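Protein argonaute (Marinitoga piezophila, PDB 5I4A) cleaves single-stranded DNA targets selected by pairing with short guide RNAs that carry a 5'-hydroxyl, and may thereby defend the bacterium against invading mobile genetic elements. Local coordinates at residues Y418-G423 / K430-K435; L399-K404 / W636-P641; N268-Y271 / G276-R279; A464-T469 / L623-K628. One frame throughout, in Å; residues are numbered along the deposited sequence.

Contact 1. Residues Y418-G423 / K430-K435. With nucleotides of chain B.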
# COMPACT_ATOMS: atom_id res chain seq x y z
N TYR A 418 -10.09 16.60 -14.71
CA TYR A 418 -9.08 17.65 -14.59
C TYR A 418 -9.65 18.88 -13.89
O TYR A 418 -9.02 19.44 -12.99
CB TYR A 418 -8.56 17.98 -15.99
CG TYR A 418 -7.32 18.84 -16.07
CD1 TYR A 418 -6.23 18.63 -15.23
CD2 TYR A 418 -7.22 19.83 -17.04
CE1 TYR A 418 -5.09 19.42 -15.33
CE2 TYR A 418 -6.09 20.61 -17.15
CZ TYR A 418 -5.03 20.40 -16.29
OH TYR A 418 -3.91 21.19 -16.41
N VAL A 419 -10.86 19.29 -14.28
CA VAL A 419 -11.49 20.45 -13.64
C VAL A 419 -11.86 20.13 -12.20
O VAL A 419 -11.77 20.99 -11.31
CB VAL A 419 -12.71 20.92 -14.45
CG1 VAL A 419 -13.36 22.13 -13.78
CG2 VAL A 419 -12.31 21.26 -15.87
N TYR A 420 -12.30 18.89 -11.94
CA TYR A 420 -12.59 18.49 -10.57
C TYR A 420 -11.35 18.60 -9.69
O TYR A 420 -11.41 19.13 -8.57
CB TYR A 420 -13.13 17.05 -10.54
CG TYR A 420 -13.45 16.56 -9.15
CD1 TYR A 420 -12.46 16.00 -8.35
CD2 TYR A 420 -14.73 16.67 -8.63
CE1 TYR A 420 -12.74 15.56 -7.07
CE2 TYR A 420 -15.03 16.23 -7.36
CZ TYR A 420 -14.03 15.67 -6.58
OH TYR A 420 -14.31 15.23 -5.31
N LYS A 421 -10.21 18.09 -10.18
CA LYS A 421 -8.96 18.18 -9.43
C LYS A 421 -8.62 19.63 -9.11
O LYS A 421 -8.19 19.94 -7.99
CB LYS A 421 -7.83 17.53 -10.23
CG LYS A 421 -6.46 17.69 -9.58
CD LYS A 421 -5.37 17.02 -10.40
CE LYS A 421 -4.06 17.01 -9.63
NZ LYS A 421 -2.97 16.28 -10.33
N MET A 422 -8.80 20.53 -10.08
CA MET A 422 -8.54 21.95 -9.83
C MET A 422 -9.41 22.47 -8.69
O MET A 422 -8.91 23.16 -7.79
CB MET A 422 -8.79 22.75 -11.11
CG MET A 422 -7.80 22.47 -12.22
SD MET A 422 -8.19 23.45 -13.68
CE MET A 422 -6.86 22.96 -14.76
N GLY A 423 -10.70 22.15 -8.71
CA GLY A 423 -11.56 22.52 -7.60
C GLY A 423 -11.08 21.92 -6.29
O GLY A 423 -11.06 22.60 -5.26
N LYS A 430 -15.22 22.99 -1.57
CA LYS A 430 -15.47 21.69 -0.94
C LYS A 430 -16.36 20.91 -1.89
O LYS A 430 -17.56 21.20 -2.02
CB LYS A 430 -16.11 21.83 0.43
CG LYS A 430 -16.44 20.50 1.10
CD LYS A 430 -15.21 19.59 1.20
CE LYS A 430 -14.15 20.16 2.13
NZ LYS A 430 -12.95 19.29 2.17
N PRO A 431 -15.80 19.93 -2.61
CA PRO A 431 -16.61 19.17 -3.57
C PRO A 431 -17.82 18.49 -2.95
O PRO A 431 -18.87 18.41 -3.60
CB PRO A 431 -15.61 18.15 -4.13
CG PRO A 431 -14.28 18.85 -4.02
CD PRO A 431 -14.36 19.62 -2.72
N PHE A 432 -17.71 18.02 -1.71
CA PHE A 432 -18.79 17.30 -1.05
C PHE A 432 -18.42 17.11 0.41
O PHE A 432 -17.25 17.18 0.79
CB PHE A 432 -19.04 15.94 -1.71
CG PHE A 432 -17.86 15.01 -1.65
CD1 PHE A 432 -17.59 14.27 -0.51
CD2 PHE A 432 -17.01 14.88 -2.74
CE1 PHE A 432 -16.50 13.43 -0.45
CE2 PHE A 432 -15.92 14.03 -2.69
CZ PHE A 432 -15.66 13.30 -1.54
N ILE A 433 -19.44 16.86 1.23
CA ILE A 433 -19.23 16.33 2.57
C ILE A 433 -20.01 15.03 2.68
O ILE A 433 -21.03 14.84 2.01
CB ILE A 433 -19.64 17.32 3.69
CG1 ILE A 433 -21.15 17.52 3.72
CG2 ILE A 433 -18.92 18.65 3.51
CD1 ILE A 433 -21.62 18.44 4.82
N LEU A 434 -19.52 14.12 3.52
CA LEU A 434 -20.19 12.85 3.71
C LEU A 434 -21.38 13.04 4.64
O LEU A 434 -21.26 13.70 5.68
CB LEU A 434 -19.23 11.80 4.27
CG LEU A 434 -18.04 11.44 3.37
CD1 LEU A 434 -17.35 10.20 3.90
CD2 LEU A 434 -18.49 11.24 1.93
N LYS A 435 -22.52 12.47 4.26
CA LYS A 435 -23.73 12.61 5.07
C LYS A 435 -23.50 12.12 6.49
O LYS A 435 -23.94 12.76 7.46
CB LYS A 435 -24.88 11.86 4.41
CG LYS A 435 -26.25 12.39 4.77
CD LYS A 435 -27.35 11.55 4.13
CE LYS A 435 -28.71 12.19 4.33
NZ LYS A 435 -28.86 12.69 5.72
P A B 2 -2.19 13.21 -17.00
OP1 A B 2 -2.09 11.73 -17.06
OP2 A B 2 -2.42 13.99 -18.24
O5' A B 2 -3.36 13.54 -15.97
C5' A B 2 -3.66 14.88 -15.60
C4' A B 2 -4.96 14.94 -14.84
O4' A B 2 -6.06 14.64 -15.76
C3' A B 2 -5.11 13.91 -13.73
O3' A B 2 -4.51 14.30 -12.52
C2' A B 2 -6.62 13.72 -13.65
O2' A B 2 -7.23 14.79 -12.96
C1' A B 2 -7.01 13.81 -15.12
N9 A B 2 -6.96 12.49 -15.78
C8 A B 2 -6.01 12.03 -16.66
N7 A B 2 -6.23 10.81 -17.09
C5 A B 2 -7.40 10.45 -16.44
C6 A B 2 -8.17 9.27 -16.46
N6 A B 2 -7.86 8.19 -17.19
N1 A B 2 -9.28 9.23 -15.69
C2 A B 2 -9.60 10.31 -14.96
N3 A B 2 -8.95 11.47 -14.87
C4 A B 2 -7.86 11.47 -15.64
P U B 3 -3.91 13.19 -11.53
OP1 U B 3 -3.44 13.86 -10.29
OP2 U B 3 -2.97 12.34 -12.29
O5' U B 3 -5.17 12.31 -11.15
C5' U B 3 -5.05 10.92 -10.95
C4' U B 3 -6.40 10.25 -10.90
O4' U B 3 -6.97 10.17 -12.23
C3' U B 3 -6.38 8.82 -10.41
O3' U B 3 -6.39 8.74 -8.99
C2' U B 3 -7.62 8.22 -11.05
O2' U B 3 -8.78 8.58 -10.32
C1' U B 3 -7.65 8.95 -12.39
N1 U B 3 -6.96 8.18 -13.45
C2 U B 3 -7.54 7.00 -13.90
O2 U B 3 -8.60 6.57 -13.48
N3 U B 3 -6.82 6.34 -14.86
C4 U B 3 -5.62 6.73 -15.42
O4 U B 3 -5.10 6.03 -16.29
C5 U B 3 -5.08 7.95 -14.90
C6 U B 3 -5.76 8.61 -13.95

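Contact 2. Residues L399-K404 / W636-P641. With nucleotides of chain B.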
# COMPACT_ATOMS: atom_id res chain seq x y z
N LEU A 399 0.51 23.88 -9.42
CA LEU A 399 0.99 23.10 -10.55
C LEU A 399 -0.04 22.05 -10.95
O LEU A 399 -0.44 21.21 -10.13
CB LEU A 399 2.33 22.45 -10.18
CG LEU A 399 3.05 21.59 -11.21
CD1 LEU A 399 3.16 22.32 -12.52
CD2 LEU A 399 4.43 21.23 -10.70
N GLN A 400 -0.48 22.09 -12.21
CA GLN A 400 -1.51 21.19 -12.73
C GLN A 400 -1.06 20.63 -14.07
O GLN A 400 -1.54 21.05 -15.13
CB GLN A 400 -2.85 21.90 -12.86
CG GLN A 400 -3.50 22.28 -11.53
CD GLN A 400 -4.01 21.08 -10.75
OE1 GLN A 400 -4.00 19.95 -11.25
NE2 GLN A 400 -4.46 21.31 -9.52
N PRO A 401 -0.16 19.65 -14.06
CA PRO A 401 0.34 19.09 -15.33
C PRO A 401 -0.69 18.19 -15.99
O PRO A 401 -1.56 17.61 -15.33
CB PRO A 401 1.58 18.30 -14.91
CG PRO A 401 1.81 18.62 -13.44
CD PRO A 401 0.48 19.02 -12.90
N ILE A 402 -0.58 18.08 -17.31
CA ILE A 402 -1.45 17.19 -18.08
C ILE A 402 -0.70 16.76 -19.34
O ILE A 402 0.02 17.55 -19.95
CB ILE A 402 -2.80 17.86 -18.42
CG1 ILE A 402 -3.70 16.90 -19.20
CG2 ILE A 402 -2.59 19.17 -19.19
CD1 ILE A 402 -5.12 17.38 -19.36
N LEU A 403 -0.87 15.49 -19.70
CA LEU A 403 -0.21 14.95 -20.88
C LEU A 403 -0.75 15.59 -22.15
O LEU A 403 -1.96 15.73 -22.33
CB LEU A 403 -0.38 13.43 -20.93
CG LEU A 403 0.26 12.67 -19.77
CD1 LEU A 403 -0.02 11.18 -19.86
CD2 LEU A 403 1.76 12.93 -19.75
N LYS A 404 0.17 15.99 -23.04
CA LYS A 404 -0.22 16.58 -24.31
C LYS A 404 -1.17 15.68 -25.08
O LYS A 404 -2.13 16.17 -25.70
CB LYS A 404 1.04 16.89 -25.14
CG LYS A 404 0.92 16.55 -26.63
CD LYS A 404 2.22 16.82 -27.38
CE LYS A 404 3.27 15.75 -27.10
NZ LYS A 404 4.59 16.09 -27.71
N TRP A 636 4.50 14.26 -4.51
CA TRP A 636 3.22 14.19 -3.81
C TRP A 636 2.45 15.50 -3.87
O TRP A 636 1.23 15.49 -3.68
CB TRP A 636 3.43 13.76 -2.36
CG TRP A 636 4.22 14.74 -1.53
CD1 TRP A 636 5.55 14.68 -1.23
CD2 TRP A 636 3.72 15.93 -0.89
NE1 TRP A 636 5.91 15.75 -0.45
CE2 TRP A 636 4.80 16.53 -0.22
CE3 TRP A 636 2.46 16.54 -0.82
CZ2 TRP A 636 4.67 17.71 0.51
CZ3 TRP A 636 2.33 17.71 -0.09
CH2 TRP A 636 3.43 18.28 0.56
N LYS A 637 3.13 16.62 -4.11
CA LYS A 637 2.45 17.90 -4.23
C LYS A 637 1.50 17.94 -5.42
O LYS A 637 0.61 18.80 -5.46
CB LYS A 637 3.47 19.04 -4.34
CG LYS A 637 4.00 19.55 -3.01
CD LYS A 637 4.74 20.88 -3.21
CE LYS A 637 4.89 21.65 -1.90
NZ LYS A 637 5.99 21.12 -1.04
N LEU A 638 1.68 17.04 -6.39
CA LEU A 638 0.78 16.96 -7.53
C LEU A 638 -0.55 16.31 -7.18
O LEU A 638 -1.52 16.48 -7.92
CB LEU A 638 1.43 16.17 -8.66
CG LEU A 638 2.79 16.66 -9.16
CD1 LEU A 638 3.32 15.73 -10.24
CD2 LEU A 638 2.67 18.08 -9.68
N TYR A 639 -0.62 15.57 -6.08
CA TYR A 639 -1.80 14.81 -5.73
C TYR A 639 -2.49 15.30 -4.47
O TYR A 639 -3.71 15.18 -4.35
CB TYR A 639 -1.45 13.33 -5.54
CG TYR A 639 -0.44 12.80 -6.54
CD1 TYR A 639 -0.70 12.84 -7.91
CD2 TYR A 639 0.76 12.24 -6.12
CE1 TYR A 639 0.21 12.35 -8.82
CE2 TYR A 639 1.68 11.74 -7.03
CZ TYR A 639 1.40 11.80 -8.38
OH TYR A 639 2.31 11.31 -9.29
N ILE A 640 -1.73 15.84 -3.52
CA ILE A 640 -2.21 16.21 -2.20
C ILE A 640 -2.29 17.74 -2.14
O ILE A 640 -1.25 18.41 -2.22
CB ILE A 640 -1.28 15.66 -1.10
CG1 ILE A 640 -1.11 14.15 -1.25
CG2 ILE A 640 -1.80 16.01 0.28
CD1 ILE A 640 -2.40 13.37 -1.26
N PRO A 641 -3.48 18.33 -2.02
CA PRO A 641 -3.57 19.79 -1.93
C PRO A 641 -3.19 20.30 -0.54
O PRO A 641 -4.04 20.38 0.35
CB PRO A 641 -5.04 20.07 -2.25
CG PRO A 641 -5.76 18.83 -1.84
CD PRO A 641 -4.80 17.68 -2.06
P A B 2 -2.19 13.21 -17.00
OP1 A B 2 -2.09 11.73 -17.06
OP2 A B 2 -2.42 13.99 -18.24
O5' A B 2 -3.36 13.54 -15.97
C5' A B 2 -3.66 14.88 -15.60
C4' A B 2 -4.96 14.94 -14.84
O4' A B 2 -6.06 14.64 -15.76
C3' A B 2 -5.11 13.91 -13.73
O3' A B 2 -4.51 14.30 -12.52
C2' A B 2 -6.62 13.72 -13.65
O2' A B 2 -7.23 14.79 -12.96
C1' A B 2 -7.01 13.81 -15.12
N9 A B 2 -6.96 12.49 -15.78
C8 A B 2 -6.01 12.03 -16.66
N7 A B 2 -6.23 10.81 -17.09
C5 A B 2 -7.40 10.45 -16.44
C6 A B 2 -8.17 9.27 -16.46
N6 A B 2 -7.86 8.19 -17.19
N1 A B 2 -9.28 9.23 -15.69
C2 A B 2 -9.60 10.31 -14.96
N3 A B 2 -8.95 11.47 -14.87
C4 A B 2 -7.86 11.47 -15.64
O5' U B 1 -0.31 13.51 -12.01
C5' U B 1 -0.40 14.73 -12.74
C4' U B 1 0.04 14.56 -14.17
O4' U B 1 1.47 14.34 -14.21
C3' U B 1 -0.60 13.39 -14.92
O3' U B 1 -0.87 13.76 -16.27
C2' U B 1 0.49 12.31 -14.88
O2' U B 1 0.44 11.41 -15.97
C1' U B 1 1.77 13.14 -14.90
N1 U B 1 2.88 12.49 -14.20
C2 U B 1 4.07 12.26 -14.86
O2 U B 1 4.26 12.58 -16.02
N3 U B 1 5.04 11.63 -14.10
C4 U B 1 4.92 11.23 -12.78
O4 U B 1 5.88 10.68 -12.23
C5 U B 1 3.66 11.51 -12.18
C6 U B 1 2.71 12.11 -12.89
O HOH W 1 0.45 21.14 -7.53

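Contact 3. Residues N268-Y271 / G276-R279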
# COMPACT_ATOMS: atom_id res chain seq x y z
N ASN A 268 -23.14 2.14 3.71
CA ASN A 268 -23.75 2.96 2.68
C ASN A 268 -23.18 4.37 2.76
O ASN A 268 -23.38 5.06 3.77
CB ASN A 268 -25.27 2.97 2.86
CG ASN A 268 -26.01 3.36 1.60
OD1 ASN A 268 -26.13 2.57 0.66
ND2 ASN A 268 -26.54 4.57 1.58
N VAL A 269 -22.46 4.78 1.72
CA VAL A 269 -21.80 6.09 1.68
C VAL A 269 -22.58 6.99 0.73
O VAL A 269 -22.64 6.74 -0.47
CB VAL A 269 -20.33 5.97 1.25
CG1 VAL A 269 -19.65 7.33 1.30
CG2 VAL A 269 -19.59 4.97 2.13
N ILE A 270 -23.15 8.06 1.28
CA ILE A 270 -23.91 9.04 0.51
C ILE A 270 -23.13 10.34 0.49
O ILE A 270 -22.71 10.84 1.54
CB ILE A 270 -25.32 9.26 1.10
CG1 ILE A 270 -26.10 7.95 1.15
CG2 ILE A 270 -26.08 10.30 0.29
CD1 ILE A 270 -26.50 7.42 -0.21
N TYR A 271 -22.93 10.89 -0.71
CA TYR A 271 -22.25 12.17 -0.87
C TYR A 271 -23.28 13.30 -0.89
O TYR A 271 -24.32 13.20 -1.54
CB TYR A 271 -21.45 12.18 -2.17
CG TYR A 271 -20.34 11.15 -2.26
CD1 TYR A 271 -20.61 9.84 -2.63
CD2 TYR A 271 -19.02 11.49 -1.98
CE1 TYR A 271 -19.61 8.90 -2.72
CE2 TYR A 271 -18.01 10.55 -2.06
CZ TYR A 271 -18.31 9.26 -2.43
OH TYR A 271 -17.30 8.33 -2.51
N GLY A 276 -28.08 18.27 -4.41
CA GLY A 276 -28.55 16.90 -4.38
C GLY A 276 -27.59 16.00 -3.65
O GLY A 276 -26.53 16.43 -3.17
N GLU A 277 -27.97 14.73 -3.57
CA GLU A 277 -27.17 13.70 -2.93
C GLU A 277 -27.08 12.50 -3.86
O GLU A 277 -27.90 12.32 -4.76
CB GLU A 277 -27.77 13.28 -1.58
CG GLU A 277 -27.69 14.35 -0.51
CD GLU A 277 -28.41 13.94 0.77
OE1 GLU A 277 -29.04 12.87 0.77
OE2 GLU A 277 -28.34 14.69 1.76
N SER A 278 -26.07 11.67 -3.61
CA SER A 278 -25.87 10.48 -4.43
C SER A 278 -24.86 9.56 -3.76
O SER A 278 -24.06 10.00 -2.92
CB SER A 278 -25.40 10.84 -5.84
OG SER A 278 -25.18 9.67 -6.62
N ARG A 279 -24.91 8.29 -4.14
CA ARG A 279 -23.88 7.33 -3.80
C ARG A 279 -22.75 7.31 -4.81
O ARG A 279 -21.74 6.64 -4.59
CB ARG A 279 -24.47 5.92 -3.70
CG ARG A 279 -24.92 5.38 -5.05
CD ARG A 279 -25.38 3.93 -4.96
NE ARG A 279 -26.64 3.81 -4.23
CZ ARG A 279 -26.72 3.58 -2.92
NH1 ARG A 279 -25.61 3.44 -2.21
NH2 ARG A 279 -27.91 3.48 -2.34
O HOH W 2 -21.02 5.49 -2.33

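Contact 4. Residues A464-T469 / L623-K628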
# COMPACT_ATOMS: atom_id res chain seq x y z
N ALA A 464 -0.11 13.06 9.00
CA ALA A 464 -1.09 13.86 8.30
C ALA A 464 -2.37 13.90 9.12
O ALA A 464 -2.85 12.86 9.58
CB ALA A 464 -1.38 13.30 6.90
N ALA A 465 -2.92 15.10 9.31
CA ALA A 465 -4.15 15.30 10.07
C ALA A 465 -5.20 15.96 9.19
O ALA A 465 -4.90 16.87 8.41
CB ALA A 465 -3.89 16.16 11.31
N VAL A 466 -6.45 15.50 9.32
CA VAL A 466 -7.58 16.04 8.56
C VAL A 466 -8.78 16.17 9.48
O VAL A 466 -8.84 15.57 10.56
CB VAL A 466 -7.95 15.18 7.33
CG1 VAL A 466 -6.72 14.86 6.48
CG2 VAL A 466 -8.66 13.90 7.77
N ASP A 467 -9.77 16.94 9.03
CA ASP A 467 -11.01 17.10 9.77
C ASP A 467 -12.11 16.24 9.14
O ASP A 467 -11.87 15.46 8.21
CB ASP A 467 -11.41 18.59 9.85
CG ASP A 467 -11.76 19.20 8.50
OD1 ASP A 467 -12.07 18.48 7.53
OD2 ASP A 467 -11.75 20.45 8.41
N ASN A 468 -13.34 16.40 9.63
CA ASN A 468 -14.46 15.57 9.18
C ASN A 468 -14.84 15.85 7.74
O ASN A 468 -15.53 15.02 7.13
CB ASN A 468 -15.67 15.80 10.09
CG ASN A 468 -16.30 17.16 9.88
OD1 ASN A 468 -15.66 18.20 10.10
ND2 ASN A 468 -17.55 17.18 9.46
N THR A 469 -14.43 16.98 7.18
CA THR A 469 -14.76 17.35 5.81
C THR A 469 -13.70 16.94 4.81
O THR A 469 -13.90 17.11 3.60
CB THR A 469 -14.98 18.86 5.70
OG1 THR A 469 -13.74 19.54 5.93
CG2 THR A 469 -16.00 19.33 6.73
N LEU A 623 -4.15 8.47 6.28
CA LEU A 623 -3.13 7.48 5.97
C LEU A 623 -2.72 7.53 4.51
O LEU A 623 -1.54 7.36 4.18
CB LEU A 623 -3.62 6.08 6.33
CG LEU A 623 -3.37 5.58 7.76
CD1 LEU A 623 -3.63 4.10 7.81
CD2 LEU A 623 -1.95 5.91 8.20
N HIS A 624 -3.70 7.73 3.62
CA HIS A 624 -3.38 7.90 2.20
C HIS A 624 -2.40 9.04 1.99
O HIS A 624 -1.44 8.92 1.23
CB HIS A 624 -4.66 8.14 1.41
CG HIS A 624 -4.43 8.42 -0.04
ND1 HIS A 624 -4.33 7.42 -0.99
CD2 HIS A 624 -4.27 9.59 -0.71
CE1 HIS A 624 -4.12 7.96 -2.17
NE2 HIS A 624 -4.08 9.28 -2.03
N ILE A 625 -2.63 10.17 2.67
CA ILE A 625 -1.72 11.31 2.56
C ILE A 625 -0.35 10.95 3.12
O ILE A 625 0.68 11.21 2.49
CB ILE A 625 -2.32 12.53 3.28
CG1 ILE A 625 -3.67 12.91 2.67
CG2 ILE A 625 -1.36 13.70 3.21
CD1 ILE A 625 -4.56 13.70 3.61
N ALA A 626 -0.32 10.35 4.31
CA ALA A 626 0.95 10.04 4.96
C ALA A 626 1.80 9.11 4.12
O ALA A 626 3.01 9.31 3.97
CB ALA A 626 0.70 9.44 6.35
N ASN A 627 1.18 8.07 3.54
CA ASN A 627 1.92 7.18 2.65
C ASN A 627 2.44 7.94 1.43
O ASN A 627 3.61 7.78 1.04
CB ASN A 627 1.05 6.01 2.20
CG ASN A 627 0.81 4.99 3.31
OD1 ASN A 627 1.44 5.05 4.37
ND2 ASN A 627 -0.08 4.05 3.06
N LYS A 628 1.60 8.78 0.83
CA LYS A 628 1.98 9.47 -0.40
C LYS A 628 3.09 10.49 -0.15
O LYS A 628 4.05 10.57 -0.93
CB LYS A 628 0.76 10.15 -1.03
CG LYS A 628 -0.01 9.28 -2.00
CD LYS A 628 0.85 8.88 -3.18
CE LYS A 628 0.08 8.06 -4.20
NZ LYS A 628 -0.78 8.91 -5.07

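Contact 1. Residues Y418-G423 / K430-K435
Lys421 NZ is gripped by three acceptors: OP1 of U3 in the guide RNA (chain B), O3' of A2 in a weak bond, and the backbone oxygen of Leu638. The first is modelled as very short, NZ of Lys421 lying 2.5 Å from OP1 of U3, so the exact length is doubtful, but a lysine clearly suits this backbone phosphate. It stands on helix 412-424 of the Mid domain, the Argonaute domain that anchors the 5' end of the guide. The chain is fully extended from chi1 (175°) outward, which carries the ammonium group clear of the helix to the phosphate. A leucine in its place would probably leave the U3 phosphate without this positive mate and Leu638 O without its side-chain donor.

One residue earlier, Tyr420 turns to the start of the PIWI domain. Its OH lies 3.4 Å from Pro431 CB and meets the edge of the Phe432 ring, near the ring plane, 3.3 Å from CE2. The tyrosine crosses both side chains at about a right angle, and its CE2 touches Pro431 CB at 3.8 Å. The compact proline and the flat phenylalanine fit this buried seam. Back on the helix, Tyr418 passes CD1 within 3.9 Å of C4' of A2, while Met422 CE rests 3.4 Å above its ring, offset toward the rim.

Contact 2. Residues L399-K404 / W636-P641
Leu638 packs its CD2 methyl against Leu399 and Pro401, and this small apolar cluster joins the C-terminal tail of the PIWI domain to strand 398-403 of the Mid domain. CD2 of Leu638 sits 3.7 Å from CD2 of Leu399 and 3.9 Å from CG of Pro401. Leu638 keeps CG beside its own backbone N (chi1 -56°), and chi2 of 177° sends CD1 straight on, so that CD2, the side branch, is the methyl that meets both partners. Branched leucines fill such a seam well, and helix 387-392 adds Val390 against both of them; the rigid proline ring adds a firm wall whose CB also borders the sugar of U1 in the guide RNA (chain B). Beside the cluster a water donates to Leu399 O and Lys637 O, tying the two backbones where no direct hydrogen bond does.

Farther along the strand, Leu403 N donates to OP2 of A2 at 2.6 Å in an almost straight bond (178°). Leu403 is the N-cap residue of helix 404-409, whose positive end would probably favour the phosphate. Its side chain flanks the same group, with CD1 3.5 Å from OP1 of A2. An alanine here is likely to keep the backbone bond yet open a gap beside A2 OP1 and U1 O2'. Across the guide, Tyr639 presents its ring edge to the terminal hydroxyl, CE1 lying 3.4 Å from O5' of U1. The place is the guide 5'-end site at the Mid-PIWI interface common to Argonautes, occupied here by a 5'-hydroxyl instead of the usual phosphate.

Contact 3. Residues N268-Y271 / G276-R279
Tyr271 and Ser278 form an antiparallel hydrogen-bonded pair in a short β-hairpin of linker L2. Tyr271 N donates to Ser278 O at 2.6 Å, and Ser278 N returns a longer bond of 3.1 Å to Tyr271 O. Ser278 O also sits in plane at the edge of the tyrosine ring, 3.5 Å from CD1.

Beyond the pair regular strand pairing ends, though the backbones stay close, and other contacts take over. A water donates to Val269 O and Arg279 O, bridging two carbonyls that could not bond each other. Arg279 NH1 gives Asn268 OD1 a bond of 3.0 Å that is straight at the hydrogen (166°). The oxygen lies in the guanidinium plane, but the donor stands 38° above the plane of the amide carbonyl, the two flat groups being 73° apart. A bend at chi3 brings the guanidinium back toward Asn268. On the same flank Ile270 CG2 lies 3.9 Å from Glu277 CB, covering the hairpin with aliphatic carbon.

Farther out, strand 433-434 extends the sheet, with Ile270 bonded to Lys435 through the backbone and Phe432 meeting the Tyr271 ring edge-to-face. His610 and Arg607 hold Tyr271 OH, while Asp283 and Tyr280 N fix Ser278 OG. The buried Tyr271 and Ser278 thus have their polar ends anchored beyond the two segments, and backbone bonds, which depend little on side-chain identity, probably set the register between them, while the Asn268-Arg279 bond at the more exposed margin is likely to add less.

Contact 4. Residues A464-T469 / L623-K628
Ile625 leans on Ala464 and Val466, seating helix 621-631 against strand 458-466 in the RNase H fold of the PIWI domain. Helix and strand run roughly antiparallel, their short axes 152° apart and 7.7 Å away at closest approach. Ile625 places CG1 beside its backbone N (chi1 -59°), which leaves CG2 on the opposite side of CB, anti to that nitrogen. The two branches therefore divide the work: CG2 touches Ala464 CB at 3.7 Å, and CD1, at the end of the longer arm, reaches Val466 CG1 at 3.8 Å. A β-branched residue suits this role because its fork spans two strand residues that face the same way.

Val466 sends CG1 beside its own backbone N, from where it crosses Ile625 at a slant. The CA atoms of Ala464 and Ala626 are only 5.5 Å apart and their CB atoms 4.4 Å, a close approach that leaves little room for larger side chains here. The next helix residue, Asn627, probably belongs to the active site and binds manganese, and Ala626 packs on Asp449, probably also catalytic; the contact thus seats a helix that probably carries part of the catalytic centre.

Past the strand end, Asp467 forms an Asx turn, with OD2 salt-bridged to Lys506. Its OD1 accepts from Thr469 N at 2.8 Å and from Thr469 OG1, both arriving from one face of the carboxylate.

How the contacts relate
Contacts 1, 2 and 4 are buried, whereas contact 3 is only partly so. Contacts 1 and 2 both join the Mid and PIWI domains by apolar touches while Lys421 and the Leu403 backbone N turn to the guide, and they meet through Tyr418 OH on Gln400 O. Contact 4 is wholly apolar between its segments and lies within PIWI; it meets contact 2 where Ile640 packs on Ile625, and contact 1 where Lys430 NZ bonds Thr469 O. Contact 3, its nearest atom about 12 Å from the nucleic acid, relies instead on hydrogen bonds, and shares its small sheet with the end of contact 1. Contacts 2 and 3 do not touch.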